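Local coordinates for hydrogenase maturation protease (Wolinella succinogenes, PDB 3PU6), which probably acts as an endopeptidase that processes a hydrogenase precursor and so activates that enzyme, at residues D18-A23 and E124-G129; G25-E30 and D132-A137; L8-E13 and P94-Y99; V58-D63 and G139-L144. One frame throughout, in Å; residues are numbered along the deposited sequence.

Contact 1: residues D18-A23 and E124-G129; sequences DGVAIA and EGLSQG
The first turn of helix 20-31 is covered by the loop that runs into helix 128-147, and Leu126 of that loop makes every contact with Gly19, Val20 and Ala23. Of the 132 Å² buried between the segments, Leu126 supplies 76 Å². Its CG stands anti to its carbonyl carbon (chi1 -57°), which swings both methyls over the helix start. CD1 enters between two side chains one turn apart: Ala23 CB lies 3.6 Å from Leu126 CD1, and Val20 CG2 meets the same methyl at 4.3 Å. The other branch faces backbone, with Leu126 CD2 3.9 Å from Val20 N and 4.1 Å from Gly19 C.

Gly19 occupies the N-cap position and begins the helical bonding, since Ala23 N donates to Gly19 O at 2.9 Å. Leu126 CD2 thus rests on the peptide between cap and first helical residue, in a van der Waals contact with no hydrogen bond crossing it. The covering loop ends in a cap of its own. Ser127 OG bonds Ala130 N at the start of helix 128-147, and is also hydrogen-bonded to Asp17 OD2, which ties this loop to the one before helix 20-31. Two neighbouring helix starts joined through their leading loops in this way belong to one helical layer of the alpha/beta sandwich fold of hydrogenase maturation proteases.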
loop_
_atom_site.group_PDB
_atom_site.type_symbol
_atom_site.label_atom_id
_atom_site.label_comp_id
_atom_site.label_asym_id
_atom_site.label_seq_id
_atom_site.Cartn_x
_atom_site.Cartn_y
_atom_site.Cartn_z
ATOM N N ASP A 18 -2.167 12.386 1.519
ATOM C CA ASP A 18 -1.790 11.301 2.416
ATOM C C ASP A 18 -2.808 10.172 2.331
ATOM O O ASP A 18 -2.640 9.104 2.920
ATOM C CB ASP A 18 -1.623 11.797 3.851
ATOM C CG ASP A 18 -1.228 10.686 4.818
ATOM O OD1 ASP A 18 -0.169 10.032 4.616
ATOM O OD2 ASP A 18 -1.980 10.482 5.808
ATOM N N GLY A 19 -3.862 10.411 1.568
ATOM C CA GLY A 19 -4.795 9.351 1.266
ATOM C C GLY A 19 -4.563 8.701 -0.088
ATOM O O GLY A 19 -5.407 7.936 -0.537
ATOM N N VAL A 20 -3.434 8.994 -0.733
ATOM C CA VAL A 20 -3.169 8.480 -2.065
ATOM C C VAL A 20 -3.293 6.970 -2.102
ATOM O O VAL A 20 -3.886 6.434 -3.038
ATOM C CB VAL A 20 -1.775 8.932 -2.651
ATOM C CG1 VAL A 20 -0.605 8.209 -1.963
ATOM C CG2 VAL A 20 -1.735 8.735 -4.154
ATOM N N ALA A 21 -2.743 6.294 -1.089
ATOM C CA ALA A 21 -2.812 4.839 -1.033
ATOM C C ALA A 21 -4.243 4.329 -0.788
ATOM O O ALA A 21 -4.560 3.194 -1.114
ATOM C CB ALA A 21 -1.860 4.290 -0.005
ATOM N N ILE A 22 -5.103 5.164 -0.216
ATOM C CA ILE A 22 -6.501 4.811 -0.078
ATOM C C ILE A 22 -7.107 4.879 -1.462
ATOM O O ILE A 22 -7.893 4.015 -1.864
ATOM C CB ILE A 22 -7.290 5.766 0.865
ATOM C CG1 ILE A 22 -6.619 5.895 2.233
ATOM C CG2 ILE A 22 -8.699 5.279 1.026
ATOM C CD1 ILE A 22 -6.255 4.600 2.824
ATOM N N ALA A 23 -6.741 5.912 -2.205
ATOM C CA ALA A 23 -7.220 6.037 -3.572
ATOM C C ALA A 23 -6.834 4.788 -4.399
ATOM O O ALA A 23 -7.672 4.159 -5.050
ATOM C CB ALA A 23 -6.689 7.297 -4.186
ATOM N N GLU A 124 -9.445 17.314 2.093
ATOM C CA GLU A 124 -9.992 16.085 1.566
ATOM C C GLU A 124 -9.838 16.043 0.062
ATOM O O GLU A 124 -10.343 16.922 -0.652
ATOM C CB GLU A 124 -11.468 15.962 1.924
ATOM C CG GLU A 124 -11.723 15.466 3.308
ATOM C CD GLU A 124 -13.188 15.534 3.657
ATOM O OE1 GLU A 124 -13.718 16.671 3.733
ATOM O OE2 GLU A 124 -13.803 14.453 3.847
ATOM N N GLY A 125 -9.151 15.012 -0.421
ATOM C CA GLY A 125 -8.908 14.868 -1.847
ATOM C C GLY A 125 -7.456 15.030 -2.272
ATOM O O GLY A 125 -6.639 15.608 -1.552
ATOM N N LEU A 126 -7.158 14.511 -3.456
ATOM C CA LEU A 126 -5.809 14.435 -3.990
ATOM C C LEU A 126 -5.491 15.618 -4.882
ATOM O O LEU A 126 -6.389 16.240 -5.443
ATOM C CB LEU A 126 -5.654 13.153 -4.803
ATOM C CG LEU A 126 -5.943 11.853 -4.057
ATOM C CD1 LEU A 126 -5.536 10.666 -4.895
ATOM C CD2 LEU A 126 -5.235 11.848 -2.692
ATOM N N SER A 127 -4.203 15.932 -4.990
ATOM C CA SER A 127 -3.705 16.892 -5.972
ATOM C C SER A 127 -3.549 16.159 -7.293
ATOM O O SER A 127 -3.438 14.935 -7.311
ATOM C CB SER A 127 -2.357 17.449 -5.529
ATOM O OG SER A 127 -1.383 16.425 -5.450
ATOM N N GLN A 128 -3.529 16.889 -8.402
ATOM C CA GLN A 128 -3.433 16.235 -9.701
ATOM C C GLN A 128 -2.259 15.269 -9.701
ATOM O O GLN A 128 -2.401 14.109 -10.104
ATOM C CB GLN A 128 -3.324 17.254 -10.845
ATOM C CG GLN A 128 -3.363 16.626 -12.249
ATOM C CD GLN A 128 -4.677 15.909 -12.555
ATOM O OE1 GLN A 128 -5.738 16.529 -12.571
ATOM N NE2 GLN A 128 -4.605 14.601 -12.812
ATOM N N GLY A 129 -1.109 15.744 -9.219
ATOM C CA GLY A 129 0.087 14.925 -9.114
ATOM C C GLY A 129 -0.107 13.614 -8.365
ATOM O O GLY A 129 0.177 12.535 -8.898
#

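Contact 2: residues G25-E30 and D132-A137; sequences GRLVEE and DSAFVA
Leu27 and Phe135 join helix 20-31 to helix 128-147, two helices that share one face of the mixed sheet in this alpha/beta sandwich. The CA atoms of this pair are 8.0 Å apart, the nearest across the segments, and the gap is spanned by the leucine. Its CB leaves helix 20-31 toward the other helix but touches nothing there. With CG anti to the carbonyl carbon (chi1 -62°), the side chain carries its branch point forward and both methyls end at the aromatic ring. CD1 sits over a face of Phe135, 4.0 Å from the ring centroid and 15° off the normal, which is CH-pi geometry. The second methyl shifts toward the far end of the ring, where Leu27 CD2 lies 4.0 Å from Phe135 CZ.

The two side chains cross at about a right angle. Leu27 takes 70 Å² of the 120 Å² buried here, against 33 Å² for Phe135, an exposed residue. Were Leu27 cut back to an alanine, the covered face of Phe135 would be likely to lose both methyls, leaving a gap between the helices and the ring freer to turn. Deeper in, Val28 faces the sheet and meets Leu138 and Ile141 of helix 128-147, and Leu27 also touches Leu138. Besides the ring, Leu27 CD1 borders Ala134, standing 4.0 Å from its carbonyl oxygen, Ala134 O, and 4.5 Å from its methyl, Ala134 CB.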
loop_
_atom_site.group_PDB
_atom_site.type_symbol
_atom_site.label_atom_id
_atom_site.label_comp_id
_atom_site.label_asym_id
_atom_site.label_seq_id
_atom_site.Cartn_x
_atom_site.Cartn_y
_atom_site.Cartn_z
ATOM N N GLY A 25 -6.278 1.910 -3.426
ATOM C CA GLY A 25 -6.992 0.760 -2.918
ATOM C C GLY A 25 -8.312 0.620 -3.624
ATOM O O GLY A 25 -8.716 -0.468 -3.992
ATOM N N ARG A 26 -8.977 1.743 -3.830
ATOM C CA ARG A 26 -10.250 1.741 -4.509
ATOM C C ARG A 26 -10.114 1.325 -5.959
ATOM O O ARG A 26 -11.045 0.768 -6.529
ATOM C CB ARG A 26 -10.883 3.121 -4.435
ATOM C CG ARG A 26 -11.283 3.504 -3.045
ATOM C CD ARG A 26 -12.028 4.821 -3.007
ATOM N NE ARG A 26 -12.569 5.058 -1.668
ATOM C CZ ARG A 26 -12.030 5.877 -0.766
ATOM N NH1 ARG A 26 -10.933 6.565 -1.062
ATOM N NH2 ARG A 26 -12.596 6.013 0.428
ATOM N N LEU A 27 -8.963 1.611 -6.564
ATOM C CA LEU A 27 -8.749 1.263 -7.967
ATOM C C LEU A 27 -8.602 -0.240 -8.127
ATOM O O LEU A 27 -9.205 -0.837 -9.015
ATOM C CB LEU A 27 -7.535 1.988 -8.551
ATOM C CG LEU A 27 -7.616 3.515 -8.562
ATOM C CD1 LEU A 27 -6.307 4.134 -9.076
ATOM C CD2 LEU A 27 -8.805 3.977 -9.376
ATOM N N VAL A 28 -7.806 -0.843 -7.249
ATOM C CA VAL A 28 -7.556 -2.278 -7.291
ATOM C C VAL A 28 -8.864 -3.007 -7.023
ATOM O O VAL A 28 -9.156 -4.052 -7.602
ATOM C CB VAL A 28 -6.464 -2.694 -6.258
ATOM C CG1 VAL A 28 -6.398 -4.210 -6.090
ATOM C CG2 VAL A 28 -5.114 -2.147 -6.669
ATOM N N GLU A 29 -9.653 -2.420 -6.136
ATOM C CA GLU A 29 -10.928 -2.967 -5.731
ATOM C C GLU A 29 -11.850 -3.088 -6.940
ATOM O O GLU A 29 -12.509 -4.114 -7.117
ATOM C CB GLU A 29 -11.554 -2.037 -4.706
ATOM C CG GLU A 29 -12.062 -2.743 -3.489
ATOM C CD GLU A 29 -12.885 -1.840 -2.628
ATOM O OE1 GLU A 29 -12.993 -0.633 -2.962
ATOM O OE2 GLU A 29 -13.429 -2.344 -1.625
ATOM N N GLU A 30 -11.890 -2.027 -7.750
ATOM C CA GLU A 30 -12.658 -1.986 -8.991
ATOM C C GLU A 30 -12.073 -2.895 -10.051
ATOM O O GLU A 30 -12.740 -3.788 -10.549
ATOM C CB GLU A 30 -12.697 -0.572 -9.563
ATOM C CG GLU A 30 -13.673 0.342 -8.874
ATOM C CD GLU A 30 -13.278 1.810 -9.002
ATOM O OE1 GLU A 30 -12.555 2.148 -9.971
ATOM O OE2 GLU A 30 -13.691 2.622 -8.132
ATOM N N ASP A 132 -2.463 11.302 -10.340
ATOM C CA ASP A 132 -1.699 10.623 -11.377
ATOM C C ASP A 132 -0.873 9.487 -10.781
ATOM O O ASP A 132 -0.878 8.367 -11.295
ATOM C CB ASP A 132 -0.783 11.611 -12.112
ATOM C CG ASP A 132 -1.554 12.645 -12.936
ATOM O OD1 ASP A 132 -2.781 12.483 -13.147
ATOM O OD2 ASP A 132 -0.925 13.638 -13.364
ATOM N N SER A 133 -0.166 9.794 -9.694
ATOM C CA SER A 133 0.667 8.828 -8.973
ATOM C C SER A 133 -0.063 7.548 -8.594
ATOM O O SER A 133 0.516 6.466 -8.638
ATOM C CB SER A 133 1.224 9.459 -7.700
ATOM O OG SER A 133 2.189 10.444 -7.999
ATOM N N ALA A 134 -1.325 7.677 -8.188
ATOM C CA ALA A 134 -2.129 6.520 -7.810
ATOM C C ALA A 134 -2.411 5.624 -9.021
ATOM O O ALA A 134 -2.327 4.406 -8.931
ATOM C CB ALA A 134 -3.419 6.957 -7.146
ATOM N N PHE A 135 -2.730 6.232 -10.157
ATOM C CA PHE A 135 -2.894 5.473 -11.392
ATOM C C PHE A 135 -1.616 4.802 -11.852
ATOM O O PHE A 135 -1.647 3.656 -12.292
ATOM C CB PHE A 135 -3.507 6.330 -12.495
ATOM C CG PHE A 135 -4.982 6.533 -12.322
ATOM C CD1 PHE A 135 -5.875 5.543 -12.700
ATOM C CD2 PHE A 135 -5.470 7.684 -11.729
ATOM C CE1 PHE A 135 -7.222 5.714 -12.523
ATOM C CE2 PHE A 135 -6.816 7.857 -11.545
ATOM C CZ PHE A 135 -7.696 6.872 -11.945
ATOM N N VAL A 136 -0.495 5.501 -11.723
ATOM C CA VAL A 136 0.810 4.910 -11.991
ATOM C C VAL A 136 1.086 3.727 -11.057
ATOM O O VAL A 136 1.650 2.708 -11.469
ATOM C CB VAL A 136 1.927 5.972 -11.867
ATOM C CG1 VAL A 136 3.295 5.323 -11.801
ATOM C CG2 VAL A 136 1.847 6.966 -13.011
ATOM N N ALA A 137 0.666 3.872 -9.801
ATOM C CA ALA A 137 0.769 2.814 -8.790
ATOM C C ALA A 137 -0.142 1.604 -9.090
ATOM O O ALA A 137 0.226 0.457 -8.833
ATOM C CB ALA A 137 0.477 3.379 -7.403
#

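Contact 3: residues L8-E13 and P94-Y99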
loop_
_atom_site.group_PDB
_atom_site.type_symbol
_atom_site.label_atom_id
_atom_site.label_comp_id
_atom_site.label_asym_id
_atom_site.label_seq_id
_atom_site.Cartn_x
_atom_site.Cartn_y
_atom_site.Cartn_z
ATOM N N LEU A 8 -2.861 -3.917 1.459
ATOM C CA LEU A 8 -3.151 -3.134 2.665
ATOM C C LEU A 8 -2.888 -1.645 2.458
ATOM O O LEU A 8 -1.746 -1.225 2.368
ATOM C CB LEU A 8 -2.352 -3.644 3.878
ATOM C CG LEU A 8 -2.489 -2.874 5.215
ATOM C CD1 LEU A 8 -3.921 -2.817 5.727
ATOM C CD2 LEU A 8 -1.566 -3.422 6.311
ATOM N N CYS A 9 -3.946 -0.845 2.402
ATOM C CA CYS A 9 -3.783 0.579 2.148
ATOM C C CYS A 9 -3.733 1.376 3.435
ATOM O O CYS A 9 -4.649 1.305 4.255
ATOM C CB CYS A 9 -4.894 1.120 1.269
ATOM S SG CYS A 9 -5.141 0.137 -0.158
ATOM N N VAL A 10 -2.644 2.138 3.577
ATOM C CA VAL A 10 -2.356 2.967 4.740
ATOM C C VAL A 10 -2.449 4.450 4.343
ATOM O O VAL A 10 -2.178 4.805 3.195
ATOM C CB VAL A 10 -0.943 2.642 5.298
ATOM C CG1 VAL A 10 -0.587 3.536 6.482
ATOM C CG2 VAL A 10 -0.850 1.181 5.684
ATOM N N GLY A 11 -2.856 5.303 5.287
ATOM C CA GLY A 11 -2.968 6.733 5.047
ATOM C C GLY A 11 -4.228 7.347 5.616
ATOM O O GLY A 11 -5.125 6.645 6.074
ATOM N N ASN A 12 -4.299 8.667 5.545
ATOM C CA ASN A 12 -5.342 9.461 6.182
ATOM C C ASN A 12 -5.988 10.372 5.156
ATOM O O ASN A 12 -5.371 11.317 4.664
ATOM C CB ASN A 12 -4.717 10.303 7.294
ATOM C CG ASN A 12 -5.744 11.031 8.152
ATOM O OD1 ASN A 12 -6.829 11.396 7.698
ATOM N ND2 ASN A 12 -5.377 11.278 9.396
ATOM N N GLU A 13 -7.239 10.089 4.839
ATOM C CA GLU A 13 -7.935 10.790 3.776
ATOM C C GLU A 13 -8.255 12.227 4.117
ATOM O O GLU A 13 -8.624 13.002 3.240
ATOM C CB GLU A 13 -9.232 10.059 3.443
ATOM C CG GLU A 13 -9.052 8.814 2.594
ATOM C CD GLU A 13 -10.382 8.139 2.270
ATOM O OE1 GLU A 13 -11.272 8.068 3.163
ATOM O OE2 GLU A 13 -10.528 7.674 1.118
ATOM N N PRO A 94 7.760 0.667 9.934
ATOM C CA PRO A 94 8.700 -0.386 10.327
ATOM C C PRO A 94 8.052 -1.516 11.108
ATOM O O PRO A 94 8.190 -2.671 10.714
ATOM C CB PRO A 94 9.710 0.361 11.194
ATOM C CG PRO A 94 9.659 1.755 10.683
ATOM C CD PRO A 94 8.229 2.000 10.343
ATOM N N ILE A 95 7.360 -1.188 12.192
ATOM C CA ILE A 95 6.787 -2.200 13.077
ATOM C C ILE A 95 5.625 -2.921 12.390
ATOM O O ILE A 95 5.335 -4.098 12.649
ATOM C CB ILE A 95 6.299 -1.552 14.389
ATOM C CG1 ILE A 95 7.172 -0.329 14.721
ATOM C CG2 ILE A 95 6.253 -2.587 15.531
ATOM C CD1 ILE A 95 6.863 0.332 16.045
ATOM N N LEU A 96 4.963 -2.191 11.505
ATOM C CA LEU A 96 3.936 -2.764 10.672
ATOM C C LEU A 96 4.545 -3.788 9.717
ATOM O O LEU A 96 4.131 -4.957 9.654
ATOM C CB LEU A 96 3.273 -1.660 9.872
ATOM C CG LEU A 96 2.157 -2.239 9.026
ATOM C CD1 LEU A 96 1.205 -2.994 9.931
ATOM C CD2 LEU A 96 1.447 -1.137 8.290
ATOM N N ILE A 97 5.546 -3.333 8.978
ATOM C CA ILE A 97 6.198 -4.158 7.981
ATOM C C ILE A 97 6.774 -5.451 8.549
ATOM O O ILE A 97 6.725 -6.484 7.891
ATOM C CB ILE A 97 7.317 -3.384 7.292
ATOM C CG1 ILE A 97 6.726 -2.355 6.330
ATOM C CG2 ILE A 97 8.238 -4.335 6.575
ATOM C CD1 ILE A 97 7.750 -1.351 5.834
ATOM N N SER A 98 7.346 -5.401 9.747
ATOM C CA SER A 98 7.968 -6.600 10.312
ATOM C C SER A 98 6.913 -7.538 10.861
ATOM O O SER A 98 7.147 -8.733 11.014
ATOM C CB SER A 98 9.016 -6.266 11.378
ATOM O OG SER A 98 8.520 -5.337 12.319
ATOM N N TYR A 99 5.736 -7.000 11.140
ATOM C CA TYR A 99 4.649 -7.855 11.539
ATOM C C TYR A 99 4.173 -8.637 10.327
ATOM O O TYR A 99 3.982 -9.852 10.394
ATOM C CB TYR A 99 3.490 -7.062 12.115
ATOM C CG TYR A 99 2.326 -7.966 12.371
ATOM C CD1 TYR A 99 1.203 -7.935 11.550
ATOM C CD2 TYR A 99 2.368 -8.907 13.403
ATOM C CE1 TYR A 99 0.125 -8.799 11.771
ATOM C CE2 TYR A 99 1.300 -9.773 13.636
ATOM C CZ TYR A 99 0.183 -9.714 12.813
ATOM O OH TYR A 99 -0.875 -10.567 13.022
#
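This is a buried, purely apolar strand-to-helix contact, in which Leu96 of helix 94-103 meets Leu8 and Val10 of strand 5-10 on one face of the central sheet. A single methyl carries it: Leu96 CD2 is 4.2 Å from Val10 CG2 and 4.3 Å from Leu8 CD2. Two residues apart on the strand, Leu8 and Val10 both point to this face, whereas Cys9 between them turns to the other side and touches Ile22 of helix 20-31. Leu96 holds its CG anti to the backbone N (chi1 -178°) and extends toward the strand, sliding past Val10 in the opposite direction.

The fit is light, with 84 Å² buried and the Val10 and Leu96 CA atoms 10.4 Å apart, and Pro44 fills in beside it by touching both of these residues. Within the same helix Ser98 OG donates to Pro94 O, one turn earlier, at 3.1 Å, and the same carbonyl accepts Ser98 N, so this hydroxyl is satisfied within the helix. Tyr99 stacks its ring with Phe48 of helix 48-54. A sheet strand covered by helix 94-103 on one face and by helix 20-31 on the other is the three-layer alpha/beta/alpha sandwich of this protease family.

Contact 4: residues V58-D63 and G139-L144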
loop_
_atom_site.group_PDB
_atom_site.type_symbol
_atom_site.label_atom_id
_atom_site.label_comp_id
_atom_site.label_asym_id
_atom_site.label_seq_id
_atom_site.Cartn_x
_atom_site.Cartn_y
_atom_site.Cartn_z
ATOM N N VAL A 58 0.476 -13.277 -0.851
ATOM C CA VAL A 58 1.102 -12.000 -1.132
ATOM C C VAL A 58 0.426 -10.827 -0.410
ATOM O O VAL A 58 -0.776 -10.619 -0.529
ATOM C CB VAL A 58 1.038 -11.705 -2.626
ATOM C CG1 VAL A 58 1.662 -10.365 -2.921
ATOM C CG2 VAL A 58 1.718 -12.800 -3.389
ATOM N N ILE A 59 1.218 -10.048 0.314
ATOM C CA ILE A 59 0.759 -8.786 0.878
ATOM C C ILE A 59 1.529 -7.615 0.274
ATOM O O ILE A 59 2.739 -7.504 0.410
ATOM C CB ILE A 59 0.948 -8.718 2.413
ATOM C CG1 ILE A 59 0.229 -9.875 3.097
ATOM C CG2 ILE A 59 0.471 -7.373 2.939
ATOM C CD1 ILE A 59 0.575 -10.015 4.551
ATOM N N VAL A 60 0.804 -6.744 -0.401
ATOM C CA VAL A 60 1.332 -5.459 -0.768
ATOM C C VAL A 60 0.785 -4.438 0.218
ATOM O O VAL A 60 -0.433 -4.326 0.404
ATOM C CB VAL A 60 0.917 -5.072 -2.184
ATOM C CG1 VAL A 60 1.297 -3.639 -2.466
ATOM C CG2 VAL A 60 1.573 -5.999 -3.182
ATOM N N VAL A 61 1.700 -3.717 0.864
ATOM C CA VAL A 61 1.347 -2.643 1.780
ATOM C C VAL A 61 1.696 -1.325 1.109
ATOM O O VAL A 61 2.849 -1.063 0.853
ATOM C CB VAL A 61 2.045 -2.804 3.176
ATOM C CG1 VAL A 61 3.532 -3.036 3.032
ATOM C CG2 VAL A 61 1.777 -1.605 4.064
ATOM N N ALA A 62 0.687 -0.524 0.793
ATOM C CA ALA A 62 0.891 0.757 0.135
ATOM C C ALA A 62 0.687 1.967 1.062
ATOM O O ALA A 62 -0.200 1.968 1.913
ATOM C CB ALA A 62 -0.011 0.867 -1.058
ATOM N N ASP A 63 1.507 3.003 0.868
ATOM C CA ASP A 63 1.477 4.193 1.723
ATOM C C ASP A 63 1.972 5.422 0.989
ATOM O O ASP A 63 2.781 5.317 0.087
ATOM C CB ASP A 63 2.340 3.996 2.977
ATOM C CG ASP A 63 1.905 4.902 4.121
ATOM O OD1 ASP A 63 0.879 5.611 3.951
ATOM O OD2 ASP A 63 2.568 4.904 5.193
ATOM N N GLY A 139 -0.773 0.776 -12.038
ATOM C CA GLY A 139 0.021 0.173 -13.082
ATOM C C GLY A 139 0.910 -0.913 -12.524
ATOM O O GLY A 139 0.907 -2.046 -13.017
ATOM N N ARG A 140 1.661 -0.572 -11.479
ATOM C CA ARG A 140 2.647 -1.493 -10.912
ATOM C C ARG A 140 2.029 -2.698 -10.206
ATOM O O ARG A 140 2.638 -3.767 -10.148
ATOM C CB ARG A 140 3.603 -0.745 -9.980
ATOM C CG ARG A 140 4.027 0.614 -10.526
ATOM C CD ARG A 140 4.888 0.477 -11.777
ATOM N NE ARG A 140 6.158 -0.176 -11.463
ATOM C CZ ARG A 140 7.192 0.428 -10.876
ATOM N NH1 ARG A 140 7.119 1.719 -10.535
ATOM N NH2 ARG A 140 8.308 -0.258 -10.628
ATOM N N ILE A 141 0.822 -2.530 -9.675
ATOM C CA ILE A 141 0.131 -3.643 -9.019
ATOM C C ILE A 141 -0.258 -4.625 -10.089
ATOM O O ILE A 141 -0.169 -5.829 -9.897
ATOM C CB ILE A 141 -1.145 -3.204 -8.233
ATOM C CG1 ILE A 141 -0.752 -2.547 -6.916
ATOM C CG2 ILE A 141 -2.014 -4.405 -7.905
ATOM C CD1 ILE A 141 -0.024 -3.494 -5.995
ATOM N N LYS A 142 -0.682 -4.082 -11.223
ATOM C CA LYS A 142 -1.030 -4.884 -12.378
ATOM C C LYS A 142 0.201 -5.613 -12.911
ATOM O O LYS A 142 0.099 -6.761 -13.342
ATOM C CB LYS A 142 -1.641 -4.010 -13.465
ATOM C CG LYS A 142 -3.018 -3.477 -13.143
ATOM C CD LYS A 142 -3.446 -2.475 -14.194
ATOM C CE LYS A 142 -4.958 -2.309 -14.256
ATOM N NZ LYS A 142 -5.352 -1.167 -15.150
ATOM N N GLU A 143 1.363 -4.959 -12.874
ATOM C CA GLU A 143 2.605 -5.592 -13.335
ATOM C C GLU A 143 2.981 -6.729 -12.401
ATOM O O GLU A 143 3.386 -7.808 -12.847
ATOM C CB GLU A 143 3.751 -4.576 -13.452
ATOM C CG GLU A 143 3.475 -3.444 -14.447
ATOM C CD GLU A 143 4.384 -2.224 -14.266
ATOM O OE1 GLU A 143 5.549 -2.398 -13.826
ATOM O OE2 GLU A 143 3.920 -1.092 -14.573
ATOM N N LEU A 144 2.821 -6.489 -11.102
ATOM C CA LEU A 144 3.123 -7.499 -10.094
ATOM C C LEU A 144 2.200 -8.696 -10.229
ATOM O O LEU A 144 2.615 -9.841 -10.078
ATOM C CB LEU A 144 2.985 -6.911 -8.699
ATOM C CG LEU A 144 3.028 -7.991 -7.626
ATOM C CD1 LEU A 144 4.398 -8.657 -7.609
ATOM C CD2 LEU A 144 2.650 -7.415 -6.272
#
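Val60 turns both of its methyls to helix 128-147, one toward Ile141 and the other toward Leu144, and these three buried residues form the tight part of the contact. Val60 CG2 lies 3.6 Å from Leu144 CD2, while Val60 CG1 meets Ile141 CD1 at 3.8 Å. The two approaches differ. Ile141 and Val60 reach toward each other tip to tip, and the CD1 of Ile141 also comes within 4.1 Å of Val60 CG2, so that it spans the fork of the valine. Leu144 instead slides past Val60 in the opposite direction, its CG being anti to the backbone N (chi1 169°), which sends its CD2 alongside CG2.

The nearest CA atoms, Val60 and Ile141, are 8.5 Å apart, a separation that the valine bridges together with the longer Ile141 and Leu144. This is a helix lying on the parallel part of the sheet in an alpha/beta sandwich: strand 58-66 runs between 5-10 and 106-114, and the same helical side chains spread onto the latter, Ile141 touching Leu110 and Leu144 touching Ile108. Farther along the strand toward its start the fit slackens, for Val58 points to the helix yet comes no nearer than 4.6 Å.

On the helix side turned from the sheet, Lys142 and Glu143 are exposed. Arg140 lies against Ile73 and Phe75 of edge strand 73-77, while its NE forms a salt bridge with Glu143 OE1 at 3.3 Å, the hydrogen bond weak and bent at 130°. Lys142 NZ is hydrogen-bonded to Gln31 OE1 at the end of helix 20-31.

In the fold
Contacts 1, 2 and 4 follow one another along helix 128-147. Contact 2 lies between the other two, its centre about 10 Å from each of theirs, while the centres of contacts 1 and 4 are about 17 Å apart. They also touch: Val20 CG2 of contact 1 is 3.9 Å from Ala134 CB of contact 2, and Val28 CG2 of contact 2 is 4.0 Å from Ile141 CG2 of contact 4. Contact 3 occupies the opposite face of the sheet, its centre about 14 Å from that of contact 4. Neighbouring strands connect them, with probable hydrogen bonds from Leu8 N to Val60 O (2.7 Å) and from Val10 N to Ala62 O (3.0 Å).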